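Local coordinates for succinylglutamate desuccinylase/aspartoacylase (PDB 3LWU), which binds a zinc ion and is probably a hydrolase of the succinylglutamate desuccinylase/aspartoacylase family, at residues 77-82 with 276-281; 144-149 with 248-253; 159-164 with 170-175; 335-340 with 379-384. All coordinates share one frame; numbering follows the deposited sequence.

Interaction 1 of 4, residues 77-82 with 276-281; sequences MTLLEG and EDAKGI
Leu-79 carries its CG beside the backbone N and anti to the carbonyl carbon (chi1 -70°), and with chi2 extended at 168° its CD1 methyl is brought to helix 271-287. There CD1 meets the single methyl of Ala-278, with CD1 to CB at 4.1 Å. The same CD1 passes more loosely by Lys-279, whose CG lies 4.4 Å away. Lys-279 touches with the base of its chain; beyond CG the chain runs nearly straight.

Within these segments the backbones come nearest at Leu-79 and Ala-278, whose CA atoms are 8.3 Å apart, a spacing bridged by one branched side chain facing one methyl. Leu-79 also packs on Leu-275 and Leu-282 of helix 271-287, while Ala-278 rests on Gln-75, so the contact belongs to a longer interface between helices 68-80 and 271-287 of the catalytic domain. Behind it, Met-77 and Leu-80 turn to strand 38-46, and Met-77 also reaches Tyr-346 of the second subunit. Between the two segments there is neither a hydrogen bond nor an ion pair: the attraction is apolar and carries little directional constraint.

Interaction 2 of 4, residues 144-149 with 248-253; sequences SELFCA and QGREFS
One face of the Phe-252 ring receives the edge of Phe-147, and one face of the Arg-250 guanidinium is covered by a methyl of Leu-146. The aromatic pair is T-shaped (edge-to-face): centroids are 4.8 Å apart and the planes stand at 73°. The edge is presented by two atoms of Phe-147. CE1 of Phe-147 lies 3.5 Å from CE1 of Phe-252, and Phe-147 CZ sits 3.5 Å above the Phe-252 plane, offset toward its rim. Such a pose sets C-H groups of one ring against the pi cloud of the other.

Phe-252 points its ring there with chi1 at 49°, which places CG between the backbone N and the carbonyl carbon, and the two side chains arrive from opposite directions. Their segments are a turn of helix 143-160 and the loop leaving helix 230-247. That helix ends in a Schellman motif, with Gly-249 as its C-prime residue at positive phi and Arg-250 N bonded back to Ala-245 O; beyond it Arg-250 and Phe-252 point toward helix 143-160.

Arg-250 runs out almost fully extended, and CD2 of Leu-146 lies 4.2 Å above the centre of its guanidinium. Among the polar bonds of that group are NH1 to Gln-139 O and NH2 to Leu-141 O and Asn-143 OD1, at the start of helix 143-160 and just before it. Trp-238 and Pro-255 pack on Phe-147, and Phe-252 lies against Thr-242 and Ala-245 of helix 230-247.

Interaction 3 of 4, residues 159-164 with 170-175; sequences QARLTH and TGHRLA
Leu-162 in segment 159-164 and Arg-173, in the first turns of helix 170-182, bring their CA atoms to 6.7 Å, the nearest backbone approach of the two segments. Their side chains cross at about a right angle. CD2 of Leu-162 lies over one face of the Arg-173 guanidinium, 3.5 Å from NH1, and also touches the aliphatic part of the arginine, at 4.0 Å from CG. The arginine runs extended through chi2 and bends at chi3 (-73°), which folds the flat group back over the leucine. In that position NH2 gives a weak hydrogen bond to Leu-162 O, 3.4 Å long and with an N-H...O angle of 137°.

Replacing Arg-173 by an alanine is likely to leave the Leu-162 methyl without its flat cover and its carbonyl without this weak donor.

On the other side, Arg-161 NH2 stands 4.1 Å from ND1 of His-172, with guanidinium and imidazole planes 79° apart; this is proximity rather than a bond, and a sulfate lies about 4 Å from the His-172 side chain. Gln-374 of the third subunit packs on Arg-173 and accepts a bond from Thr-170 OG1 at its O. Within the chain, Arg-161 also meets Phe-125 and Ile-168 of the loops, and Val-176 of helix 170-182 packs on both Arg-161 and Leu-162, where helix 143-160 connects to helix 170-182.

Interaction 4 of 4, residues 335-340 with 379-384; sequences KPLVNI and YKVMTN
Leu-337 leaves its CB with CG opposite the backbone N (chi1 -175°), a turn that swings the branch over the ring of Tyr-379. CG itself lies 3.5 Å from CD1 of the tyrosine. Of the two tips, CD1 settles over the ring centre: 3.8 Å from the centroid and only 11° off the normal, a CH-pi contact. It also comes within 4.4 Å of CG1 of Val-381, while CD2 stays nearer the rim, 3.7 Å from CD1 of Tyr-379. Val-338 approaches the ring differently, with CG1 in its plane at the edge, 3.7 Å from CE1 of Tyr-379. The ring is thus met over a face and at an edge by two consecutive residues. Its hydroxyl is satisfied elsewhere, by a hydrogen bond to Ala-325 O.

A leucine in place of Tyr-379 would probably leave Ala-325 O without this partner and take away the flat surface on which the Leu-337 methyl rests.

The chain turns a corner at Leu-337, and Leu-337 and Val-338 both face Ile-355 in a classic beta bulge, consistent with both reaching the ring. Strand 336-341 lies between 352-356 and 319-323 in an antiparallel sheet; strand 377-382 pairs instead with 310-314 and 362-366. The contact therefore joins two sheets, with Phe-313 against Leu-337, Pro-363 against Tyr-379 and Val-381, and Phe-166 of the third subunit against Val-381.

From the N terminus, residues 77-82 open the longest loop, which interaction 1 closes at 276-281 by joining two helices of the catalytic domain. Within that loop, interaction 2 runs from 144-149 to 248-253, and inside it in turn lies the short closure of interaction 3, 159-164 with 170-175. The three are concentric and none cross. Interactions 2 and 3 both use helix 143-160, near its start and toward its C-terminal end, with nearest atoms about 11 Å apart. The zinc ligand His-192 falls within the loop of interaction 2, whereas His-63 and Glu-66 precede all four contacts. Interaction 4 follows in series, tying two sheets on the opposite side of the chain's centre from interactions 2 and 3.

Interaction 1 of 4, residues 77-82 with 276-281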
loop_
_atom_site.group_PDB
_atom_site.type_symbol
_atom_site.label_atom_id
_atom_site.label_comp_id
_atom_site.label_asym_id
_atom_site.label_seq_id
_atom_site.Cartn_x
_atom_site.Cartn_y
_atom_site.Cartn_z
HETATM N N MSE A 77 -22.658 -25.847 4.457
HETATM C CA MSE A 77 -23.143 -26.559 3.292
HETATM C C MSE A 77 -22.963 -28.083 3.457
HETATM O O MSE A 77 -23.857 -28.855 3.108
HETATM C CB MSE A 77 -22.466 -26.045 2.036
HETATM C CG MSE A 77 -22.911 -24.621 1.693
HETATM SE SE MSE A 77 -22.288 -24.038 -0.078
HETATM C CE MSE A 77 -20.378 -24.323 0.057
ATOM N N THR A 78 -21.831 -28.487 4.038
ATOM C CA THR A 78 -21.539 -29.907 4.351
ATOM C C THR A 78 -22.639 -30.461 5.248
ATOM O O THR A 78 -23.144 -31.546 4.994
ATOM C CB THR A 78 -20.150 -30.046 5.007
ATOM O OG1 THR A 78 -19.178 -29.455 4.132
ATOM C CG2 THR A 78 -19.766 -31.512 5.311
ATOM N N LEU A 79 -23.044 -29.697 6.263
ATOM C CA LEU A 79 -24.122 -30.132 7.142
ATOM C C LEU A 79 -25.423 -30.182 6.373
ATOM O O LEU A 79 -26.160 -31.158 6.461
ATOM C CB LEU A 79 -24.251 -29.210 8.360
ATOM C CG LEU A 79 -23.101 -29.282 9.399
ATOM C CD1 LEU A 79 -23.211 -28.129 10.386
ATOM C CD2 LEU A 79 -23.047 -30.651 10.127
ATOM N N LEU A 80 -25.709 -29.147 5.583
ATOM C CA LEU A 80 -26.964 -29.109 4.861
ATOM C C LEU A 80 -27.182 -30.287 3.888
ATOM O O LEU A 80 -28.339 -30.608 3.576
ATOM C CB LEU A 80 -27.150 -27.783 4.143
ATOM C CG LEU A 80 -27.405 -26.563 5.039
ATOM C CD1 LEU A 80 -27.169 -25.275 4.212
ATOM C CD2 LEU A 80 -28.822 -26.607 5.645
ATOM N N GLU A 81 -26.111 -30.938 3.433
ATOM C CA GLU A 81 -26.270 -32.120 2.588
ATOM C C GLU A 81 -27.113 -33.180 3.294
ATOM O O GLU A 81 -27.771 -33.937 2.629
ATOM C CB GLU A 81 -24.912 -32.766 2.190
ATOM C CG GLU A 81 -23.907 -31.862 1.463
ATOM C CD GLU A 81 -24.428 -31.203 0.182
ATOM O OE1 GLU A 81 -25.442 -31.653 -0.397
ATOM O OE2 GLU A 81 -23.791 -30.205 -0.248
ATOM N N GLY A 82 -27.094 -33.197 4.629
ATOM C CA GLY A 82 -27.864 -34.157 5.441
ATOM C C GLY A 82 -29.123 -33.664 6.156
ATOM O O GLY A 82 -29.732 -34.416 6.895
ATOM N N GLU A 276 -18.497 -25.146 14.811
ATOM C CA GLU A 276 -19.243 -24.585 15.976
ATOM C C GLU A 276 -20.181 -23.473 15.498
ATOM O O GLU A 276 -21.350 -23.448 15.816
ATOM C CB GLU A 276 -18.299 -23.996 17.051
ATOM C CG GLU A 276 -17.551 -25.001 17.922
ATOM C CD GLU A 276 -16.682 -24.357 19.033
ATOM O OE1 GLU A 276 -16.618 -23.120 19.160
ATOM O OE2 GLU A 276 -16.036 -25.111 19.785
ATOM N N ASP A 277 -19.645 -22.542 14.696
ATOM C CA ASP A 277 -20.419 -21.394 14.197
ATOM C C ASP A 277 -21.557 -21.866 13.286
ATOM O O ASP A 277 -22.695 -21.380 13.399
ATOM C CB ASP A 277 -19.546 -20.387 13.399
ATOM C CG ASP A 277 -18.330 -19.878 14.180
ATOM O OD1 ASP A 277 -18.440 -19.654 15.411
ATOM O OD2 ASP A 277 -17.262 -19.660 13.545
ATOM N N ALA A 278 -21.249 -22.814 12.397
ATOM C CA ALA A 278 -22.253 -23.388 11.515
ATOM C C ALA A 278 -23.377 -24.075 12.283
ATOM O O ALA A 278 -24.506 -23.947 11.920
ATOM C CB ALA A 278 -21.638 -24.350 10.487
ATOM N N LYS A 279 -23.063 -24.835 13.316
ATOM C CA LYS A 279 -24.103 -25.438 14.163
ATOM C C LYS A 279 -25.043 -24.415 14.822
ATOM O O LYS A 279 -26.238 -24.666 14.948
ATOM C CB LYS A 279 -23.466 -26.319 15.237
ATOM C CG LYS A 279 -22.845 -27.658 14.699
ATOM C CD LYS A 279 -22.077 -28.392 15.799
ATOM C CE LYS A 279 -21.709 -29.806 15.415
ATOM N NZ LYS A 279 -20.591 -30.335 16.265
ATOM N N GLY A 280 -24.508 -23.275 15.246
ATOM C CA GLY A 280 -25.338 -22.196 15.809
ATOM C C GLY A 280 -26.253 -21.564 14.773
ATOM O O GLY A 280 -27.440 -21.326 15.044
ATOM N N ILE A 281 -25.716 -21.314 13.580
ATOM C CA ILE A 281 -26.529 -20.885 12.461
ATOM C C ILE A 281 -27.671 -21.873 12.191
ATOM O O ILE A 281 -28.796 -21.461 11.987
ATOM C CB ILE A 281 -25.703 -20.630 11.155
ATOM C CG1 ILE A 281 -24.774 -19.414 11.341
ATOM C CG2 ILE A 281 -26.656 -20.418 9.962
ATOM C CD1 ILE A 281 -23.759 -19.144 10.140
#

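Interaction 2 of 4, residues 144-149 with 248-253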
loop_
_atom_site.group_PDB
_atom_site.type_symbol
_atom_site.label_atom_id
_atom_site.label_comp_id
_atom_site.label_asym_id
_atom_site.label_seq_id
_atom_site.Cartn_x
_atom_site.Cartn_y
_atom_site.Cartn_z
ATOM N N SER A 144 -49.462 -10.566 3.387
ATOM C CA SER A 144 -48.515 -11.335 2.540
ATOM C C SER A 144 -48.290 -10.695 1.191
ATOM O O SER A 144 -47.183 -10.729 0.676
ATOM C CB SER A 144 -48.979 -12.778 2.304
ATOM O OG SER A 144 -48.841 -13.538 3.487
ATOM N N GLU A 145 -49.357 -10.165 0.599
ATOM C CA GLU A 145 -49.239 -9.517 -0.710
ATOM C C GLU A 145 -48.485 -8.224 -0.576
ATOM O O GLU A 145 -47.705 -7.883 -1.441
ATOM C CB GLU A 145 -50.610 -9.260 -1.358
ATOM C CG GLU A 145 -51.378 -10.534 -1.808
ATOM C CD GLU A 145 -50.545 -11.482 -2.703
ATOM O OE1 GLU A 145 -49.452 -11.090 -3.164
ATOM O OE2 GLU A 145 -50.985 -12.630 -2.951
ATOM N N LEU A 146 -48.720 -7.505 0.516
ATOM C CA LEU A 146 -48.038 -6.248 0.747
ATOM C C LEU A 146 -46.531 -6.489 0.856
ATOM O O LEU A 146 -45.747 -5.783 0.230
ATOM C CB LEU A 146 -48.541 -5.600 2.024
ATOM C CG LEU A 146 -48.021 -4.215 2.397
ATOM C CD1 LEU A 146 -48.700 -3.187 1.535
ATOM C CD2 LEU A 146 -48.324 -3.946 3.874
ATOM N N PHE A 147 -46.145 -7.485 1.654
ATOM C CA PHE A 147 -44.738 -7.866 1.768
ATOM C C PHE A 147 -44.133 -8.259 0.409
ATOM O O PHE A 147 -43.001 -7.837 0.093
ATOM C CB PHE A 147 -44.504 -8.972 2.821
ATOM C CG PHE A 147 -45.067 -8.653 4.217
ATOM C CD1 PHE A 147 -45.262 -7.334 4.647
ATOM C CD2 PHE A 147 -45.391 -9.693 5.100
ATOM C CE1 PHE A 147 -45.779 -7.064 5.921
ATOM C CE2 PHE A 147 -45.909 -9.424 6.382
ATOM C CZ PHE A 147 -46.100 -8.103 6.787
ATOM N N CYS A 148 -44.871 -9.012 -0.404
ATOM C CA CYS A 148 -44.385 -9.380 -1.739
ATOM C C CYS A 148 -44.176 -8.164 -2.635
ATOM O O CYS A 148 -43.140 -8.048 -3.304
ATOM C CB CYS A 148 -45.343 -10.345 -2.422
ATOM S SG CYS A 148 -44.866 -10.754 -4.107
ATOM N N ALA A 149 -45.141 -7.236 -2.660
ATOM C CA ALA A 149 -44.966 -6.007 -3.462
ATOM C C ALA A 149 -43.755 -5.193 -3.006
ATOM O O ALA A 149 -42.947 -4.722 -3.813
ATOM C CB ALA A 149 -46.200 -5.143 -3.418
ATOM N N GLN A 248 -50.798 3.160 11.765
ATOM C CA GLN A 248 -52.135 3.154 11.151
ATOM C C GLN A 248 -52.976 2.026 11.712
ATOM O O GLN A 248 -53.953 1.603 11.084
ATOM C CB GLN A 248 -52.057 2.999 9.625
ATOM C CG GLN A 248 -51.069 3.937 8.945
ATOM C CD GLN A 248 -51.358 5.414 9.197
ATOM O OE1 GLN A 248 -50.522 6.140 9.760
ATOM N NE2 GLN A 248 -52.533 5.868 8.771
ATOM N N GLY A 249 -52.597 1.531 12.889
ATOM C CA GLY A 249 -53.354 0.486 13.570
ATOM C C GLY A 249 -53.218 -0.888 12.926
ATOM O O GLY A 249 -53.990 -1.797 13.236
ATOM N N ARG A 250 -52.244 -1.053 12.028
ATOM C CA ARG A 250 -52.007 -2.360 11.393
ATOM C C ARG A 250 -50.726 -2.988 11.978
ATOM O O ARG A 250 -49.608 -2.653 11.572
ATOM C CB ARG A 250 -51.924 -2.208 9.871
ATOM C CG ARG A 250 -51.697 -3.509 9.114
ATOM C CD ARG A 250 -51.959 -3.268 7.641
ATOM N NE ARG A 250 -51.879 -4.480 6.830
ATOM C CZ ARG A 250 -52.221 -4.558 5.540
ATOM N NH1 ARG A 250 -52.667 -3.492 4.891
ATOM N NH2 ARG A 250 -52.110 -5.712 4.890
ATOM N N GLU A 251 -50.927 -3.877 12.952
ATOM C CA GLU A 251 -49.840 -4.504 13.691
ATOM C C GLU A 251 -49.420 -5.834 13.037
ATOM O O GLU A 251 -50.252 -6.671 12.701
ATOM C CB GLU A 251 -50.233 -4.699 15.162
ATOM N N PHE A 252 -48.120 -5.967 12.800
ATOM C CA PHE A 252 -47.472 -7.243 12.446
ATOM C C PHE A 252 -45.997 -7.107 12.812
ATOM O O PHE A 252 -45.505 -5.994 13.032
ATOM C CB PHE A 252 -47.617 -7.610 10.951
ATOM C CG PHE A 252 -47.255 -6.492 10.001
ATOM C CD1 PHE A 252 -45.912 -6.182 9.721
ATOM C CD2 PHE A 252 -48.257 -5.761 9.364
ATOM C CE1 PHE A 252 -45.565 -5.142 8.839
ATOM C CE2 PHE A 252 -47.924 -4.729 8.471
ATOM C CZ PHE A 252 -46.559 -4.421 8.207
ATOM N N SER A 253 -45.286 -8.222 12.896
ATOM C CA SER A 253 -43.868 -8.152 13.258
ATOM C C SER A 253 -42.996 -7.972 12.008
ATOM O O SER A 253 -43.396 -8.326 10.889
ATOM C CB SER A 253 -43.462 -9.391 14.049
ATOM O OG SER A 253 -43.887 -10.550 13.372
#

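Interaction 3 of 4, residues 159-164 with 170-175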
loop_
_atom_site.group_PDB
_atom_site.type_symbol
_atom_site.label_atom_id
_atom_site.label_comp_id
_atom_site.label_asym_id
_atom_site.label_seq_id
_atom_site.Cartn_x
_atom_site.Cartn_y
_atom_site.Cartn_z
ATOM N N GLN A 159 -31.524 -2.788 -8.350
ATOM C CA GLN A 159 -31.055 -3.083 -9.713
ATOM C C GLN A 159 -30.966 -1.838 -10.605
ATOM O O GLN A 159 -30.050 -1.732 -11.431
ATOM C CB GLN A 159 -31.950 -4.131 -10.372
ATOM C CG GLN A 159 -31.680 -5.540 -9.851
ATOM C CD GLN A 159 -32.787 -6.546 -10.163
ATOM O OE1 GLN A 159 -33.911 -6.188 -10.538
ATOM N NE2 GLN A 159 -32.468 -7.820 -9.980
ATOM N N ALA A 160 -31.887 -0.896 -10.417
ATOM C CA ALA A 160 -31.894 0.346 -11.182
ATOM C C ALA A 160 -30.622 1.168 -10.967
ATOM O O ALA A 160 -30.203 1.884 -11.857
ATOM C CB ALA A 160 -33.177 1.220 -10.846
ATOM N N ARG A 161 -30.006 1.069 -9.789
ATOM C CA ARG A 161 -28.770 1.806 -9.516
ATOM C C ARG A 161 -27.658 1.383 -10.483
ATOM O O ARG A 161 -26.713 2.144 -10.725
ATOM C CB ARG A 161 -28.299 1.637 -8.059
ATOM C CG ARG A 161 -29.115 2.366 -6.971
ATOM C CD ARG A 161 -28.785 3.865 -6.836
ATOM N NE ARG A 161 -27.386 4.098 -6.438
ATOM C CZ ARG A 161 -26.675 5.203 -6.701
ATOM N NH1 ARG A 161 -27.216 6.204 -7.393
ATOM N NH2 ARG A 161 -25.391 5.300 -6.291
ATOM N N LEU A 162 -27.763 0.178 -11.042
ATOM C CA LEU A 162 -26.728 -0.327 -11.943
ATOM C C LEU A 162 -26.673 0.336 -13.322
ATOM O O LEU A 162 -25.727 0.108 -14.072
ATOM C CB LEU A 162 -26.855 -1.842 -12.124
ATOM C CG LEU A 162 -26.586 -2.714 -10.903
ATOM C CD1 LEU A 162 -26.873 -4.202 -11.211
ATOM C CD2 LEU A 162 -25.149 -2.539 -10.454
ATOM N N THR A 163 -27.661 1.141 -13.671
ATOM C CA THR A 163 -27.728 1.697 -15.003
ATOM C C THR A 163 -27.888 3.223 -14.990
ATOM O O THR A 163 -28.366 3.792 -15.970
ATOM C CB THR A 163 -28.897 1.046 -15.802
ATOM O OG1 THR A 163 -30.131 1.288 -15.123
ATOM C CG2 THR A 163 -28.686 -0.489 -15.957
ATOM N N HIS A 164 -27.487 3.882 -13.897
ATOM C CA HIS A 164 -27.399 5.357 -13.882
ATOM C C HIS A 164 -26.366 5.794 -14.955
ATOM O O HIS A 164 -25.354 5.106 -15.157
ATOM C CB HIS A 164 -27.079 5.901 -12.458
ATOM C CG HIS A 164 -28.306 6.223 -11.650
ATOM N ND1 HIS A 164 -29.217 7.199 -12.031
ATOM C CD2 HIS A 164 -28.802 5.674 -10.512
ATOM C CE1 HIS A 164 -30.214 7.237 -11.161
ATOM N NE2 HIS A 164 -29.988 6.320 -10.230
ATOM N N THR A 170 -17.048 1.629 -8.004
ATOM C CA THR A 170 -16.717 0.195 -8.000
ATOM C C THR A 170 -17.369 -0.443 -6.774
ATOM O O THR A 170 -18.041 -1.464 -6.867
ATOM C CB THR A 170 -15.170 0.030 -7.979
ATOM O OG1 THR A 170 -14.633 0.711 -9.118
ATOM C CG2 THR A 170 -14.710 -1.393 -7.960
ATOM N N GLY A 171 -17.213 0.205 -5.631
ATOM C CA GLY A 171 -17.764 -0.298 -4.356
ATOM C C GLY A 171 -19.287 -0.296 -4.313
ATOM O O GLY A 171 -19.878 -1.236 -3.855
ATOM N N HIS A 172 -19.920 0.734 -4.842
ATOM C CA HIS A 172 -21.391 0.755 -4.927
ATOM C C HIS A 172 -21.907 -0.362 -5.866
ATOM O O HIS A 172 -22.962 -0.976 -5.623
ATOM C CB HIS A 172 -21.923 2.132 -5.394
ATOM C CG HIS A 172 -21.947 3.195 -4.331
ATOM N ND1 HIS A 172 -21.732 4.536 -4.611
ATOM C CD2 HIS A 172 -22.231 3.134 -3.006
ATOM C CE1 HIS A 172 -21.835 5.239 -3.494
ATOM N NE2 HIS A 172 -22.141 4.413 -2.507
ATOM N N ARG A 173 -21.205 -0.616 -6.959
ATOM C CA ARG A 173 -21.651 -1.695 -7.848
ATOM C C ARG A 173 -21.586 -3.067 -7.175
ATOM O O ARG A 173 -22.523 -3.851 -7.287
ATOM C CB ARG A 173 -20.837 -1.738 -9.133
ATOM C CG ARG A 173 -21.177 -2.909 -10.041
ATOM C CD ARG A 173 -20.373 -2.748 -11.349
ATOM N NE ARG A 173 -20.934 -1.677 -12.166
ATOM C CZ ARG A 173 -22.031 -1.787 -12.904
ATOM N NH1 ARG A 173 -22.724 -2.914 -12.987
ATOM N NH2 ARG A 173 -22.425 -0.760 -13.586
ATOM N N LEU A 174 -20.481 -3.346 -6.508
ATOM C CA LEU A 174 -20.375 -4.550 -5.693
ATOM C C LEU A 174 -21.569 -4.646 -4.702
ATOM O O LEU A 174 -22.300 -5.642 -4.687
ATOM C CB LEU A 174 -19.047 -4.562 -4.930
ATOM C CG LEU A 174 -18.941 -5.655 -3.838
ATOM C CD1 LEU A 174 -18.908 -7.041 -4.442
ATOM C CD2 LEU A 174 -17.754 -5.395 -2.975
ATOM N N ALA A 175 -21.768 -3.582 -3.927
ATOM C CA ALA A 175 -22.715 -3.590 -2.817
ATOM C C ALA A 175 -24.127 -3.808 -3.349
ATOM O O ALA A 175 -24.848 -4.666 -2.836
ATOM C CB ALA A 175 -22.589 -2.322 -2.007
#

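Interaction 4 of 4, residues 335-340 with 379-384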
loop_
_atom_site.group_PDB
_atom_site.type_symbol
_atom_site.label_atom_id
_atom_site.label_comp_id
_atom_site.label_asym_id
_atom_site.label_seq_id
_atom_site.Cartn_x
_atom_site.Cartn_y
_atom_site.Cartn_z
ATOM N N LYS A 335 -7.924 -2.937 36.104
ATOM C CA LYS A 335 -7.010 -3.971 35.578
ATOM C C LYS A 335 -6.443 -3.563 34.210
ATOM O O LYS A 335 -7.146 -2.951 33.409
ATOM C CB LYS A 335 -7.712 -5.331 35.481
ATOM C CG LYS A 335 -8.093 -5.960 36.856
ATOM C CD LYS A 335 -6.844 -6.529 37.567
ATOM C CE LYS A 335 -6.984 -6.670 39.122
ATOM N NZ LYS A 335 -7.227 -8.096 39.540
ATOM N N PRO A 336 -5.168 -3.923 33.924
ATOM C CA PRO A 336 -4.539 -3.369 32.728
ATOM C C PRO A 336 -5.175 -3.835 31.408
ATOM O O PRO A 336 -5.496 -5.008 31.222
ATOM C CB PRO A 336 -3.068 -3.832 32.848
ATOM C CG PRO A 336 -3.125 -5.119 33.572
ATOM C CD PRO A 336 -4.282 -4.890 34.607
ATOM N N LEU A 337 -5.417 -2.882 30.535
ATOM C CA LEU A 337 -5.873 -3.144 29.198
ATOM C C LEU A 337 -4.662 -3.376 28.278
ATOM O O LEU A 337 -4.580 -4.392 27.614
ATOM C CB LEU A 337 -6.679 -1.953 28.689
ATOM C CG LEU A 337 -7.342 -2.121 27.333
ATOM C CD1 LEU A 337 -8.650 -2.971 27.480
ATOM C CD2 LEU A 337 -7.629 -0.720 26.745
ATOM N N VAL A 338 -3.749 -2.404 28.244
ATOM C CA VAL A 338 -2.465 -2.544 27.519
ATOM C C VAL A 338 -1.303 -2.033 28.370
ATOM O O VAL A 338 -1.504 -1.275 29.335
ATOM C CB VAL A 338 -2.440 -1.751 26.200
ATOM C CG1 VAL A 338 -3.555 -2.196 25.296
ATOM C CG2 VAL A 338 -2.469 -0.266 26.441
ATOM N N ASN A 339 -0.101 -2.478 28.034
ATOM C CA ASN A 339 1.114 -1.793 28.432
ATOM C C ASN A 339 1.707 -1.125 27.200
ATOM O O ASN A 339 1.744 -1.708 26.134
ATOM C CB ASN A 339 2.095 -2.770 29.073
ATOM C CG ASN A 339 1.490 -3.483 30.293
ATOM O OD1 ASN A 339 0.887 -2.847 31.126
ATOM N ND2 ASN A 339 1.664 -4.789 30.390
ATOM N N ILE A 340 2.156 0.108 27.341
ATOM C CA ILE A 340 2.857 0.794 26.268
ATOM C C ILE A 340 4.338 0.842 26.580
ATOM O O ILE A 340 4.740 1.319 27.636
ATOM C CB ILE A 340 2.342 2.233 26.121
ATOM C CG1 ILE A 340 0.810 2.244 25.996
ATOM C CG2 ILE A 340 2.993 2.910 24.921
ATOM C CD1 ILE A 340 0.222 3.658 25.781
ATOM N N TYR A 379 -8.542 -0.951 21.330
ATOM C CA TYR A 379 -9.602 -1.903 21.593
ATOM C C TYR A 379 -10.985 -1.320 21.319
ATOM O O TYR A 379 -11.214 -0.097 21.384
ATOM C CB TYR A 379 -9.648 -2.320 23.075
ATOM C CG TYR A 379 -8.716 -3.413 23.556
ATOM C CD1 TYR A 379 -7.399 -3.118 23.944
ATOM C CD2 TYR A 379 -9.176 -4.727 23.753
ATOM C CE1 TYR A 379 -6.553 -4.106 24.428
ATOM C CE2 TYR A 379 -8.317 -5.735 24.229
ATOM C CZ TYR A 379 -7.004 -5.411 24.572
ATOM O OH TYR A 379 -6.135 -6.360 25.091
ATOM N N LYS A 380 -11.932 -2.225 21.116
ATOM C CA LYS A 380 -13.346 -1.918 21.330
ATOM C C LYS A 380 -13.830 -2.759 22.494
ATOM O O LYS A 380 -13.542 -3.969 22.548
ATOM C CB LYS A 380 -14.175 -2.210 20.102
ATOM C CG LYS A 380 -13.917 -1.322 18.892
ATOM C CD LYS A 380 -15.233 -1.228 18.204
ATOM C CE LYS A 380 -15.230 -1.010 16.740
ATOM N NZ LYS A 380 -16.716 -1.062 16.450
ATOM N N VAL A 381 -14.534 -2.123 23.426
ATOM C CA VAL A 381 -14.961 -2.764 24.632
ATOM C C VAL A 381 -16.467 -2.498 24.871
ATOM O O VAL A 381 -16.983 -1.428 24.549
ATOM C CB VAL A 381 -14.136 -2.275 25.846
ATOM C CG1 VAL A 381 -12.601 -2.433 25.591
ATOM C CG2 VAL A 381 -14.516 -0.836 26.220
HETATM N N MSE A 382 -17.158 -3.488 25.408
HETATM C CA MSE A 382 -18.550 -3.332 25.769
HETATM C C MSE A 382 -18.609 -2.879 27.221
HETATM O O MSE A 382 -17.847 -3.372 28.076
HETATM C CB MSE A 382 -19.304 -4.653 25.643
HETATM C CG MSE A 382 -19.413 -5.200 24.264
HETATM SE SE MSE A 382 -20.423 -6.840 24.385
HETATM C CE MSE A 382 -20.835 -7.095 22.528
ATOM N N THR A 383 -19.519 -1.962 27.493
ATOM C CA THR A 383 -19.771 -1.506 28.853
ATOM C C THR A 383 -21.270 -1.726 29.144
ATOM O O THR A 383 -22.057 -1.949 28.230
ATOM C CB THR A 383 -19.381 0.003 29.027
ATOM O OG1 THR A 383 -20.172 0.806 28.150
ATOM C CG2 THR A 383 -17.916 0.237 28.674
ATOM N N ASN A 384 -21.655 -1.672 30.414
ATOM C CA ASN A 384 -23.049 -1.889 30.798
ATOM C C ASN A 384 -23.588 -3.197 30.184
ATOM O O ASN A 384 -24.655 -3.225 29.568
ATOM C CB ASN A 384 -23.890 -0.666 30.409
ATOM C CG ASN A 384 -23.467 0.587 31.179
ATOM O OD1 ASN A 384 -23.153 0.512 32.355
ATOM N ND2 ASN A 384 -23.453 1.719 30.521
#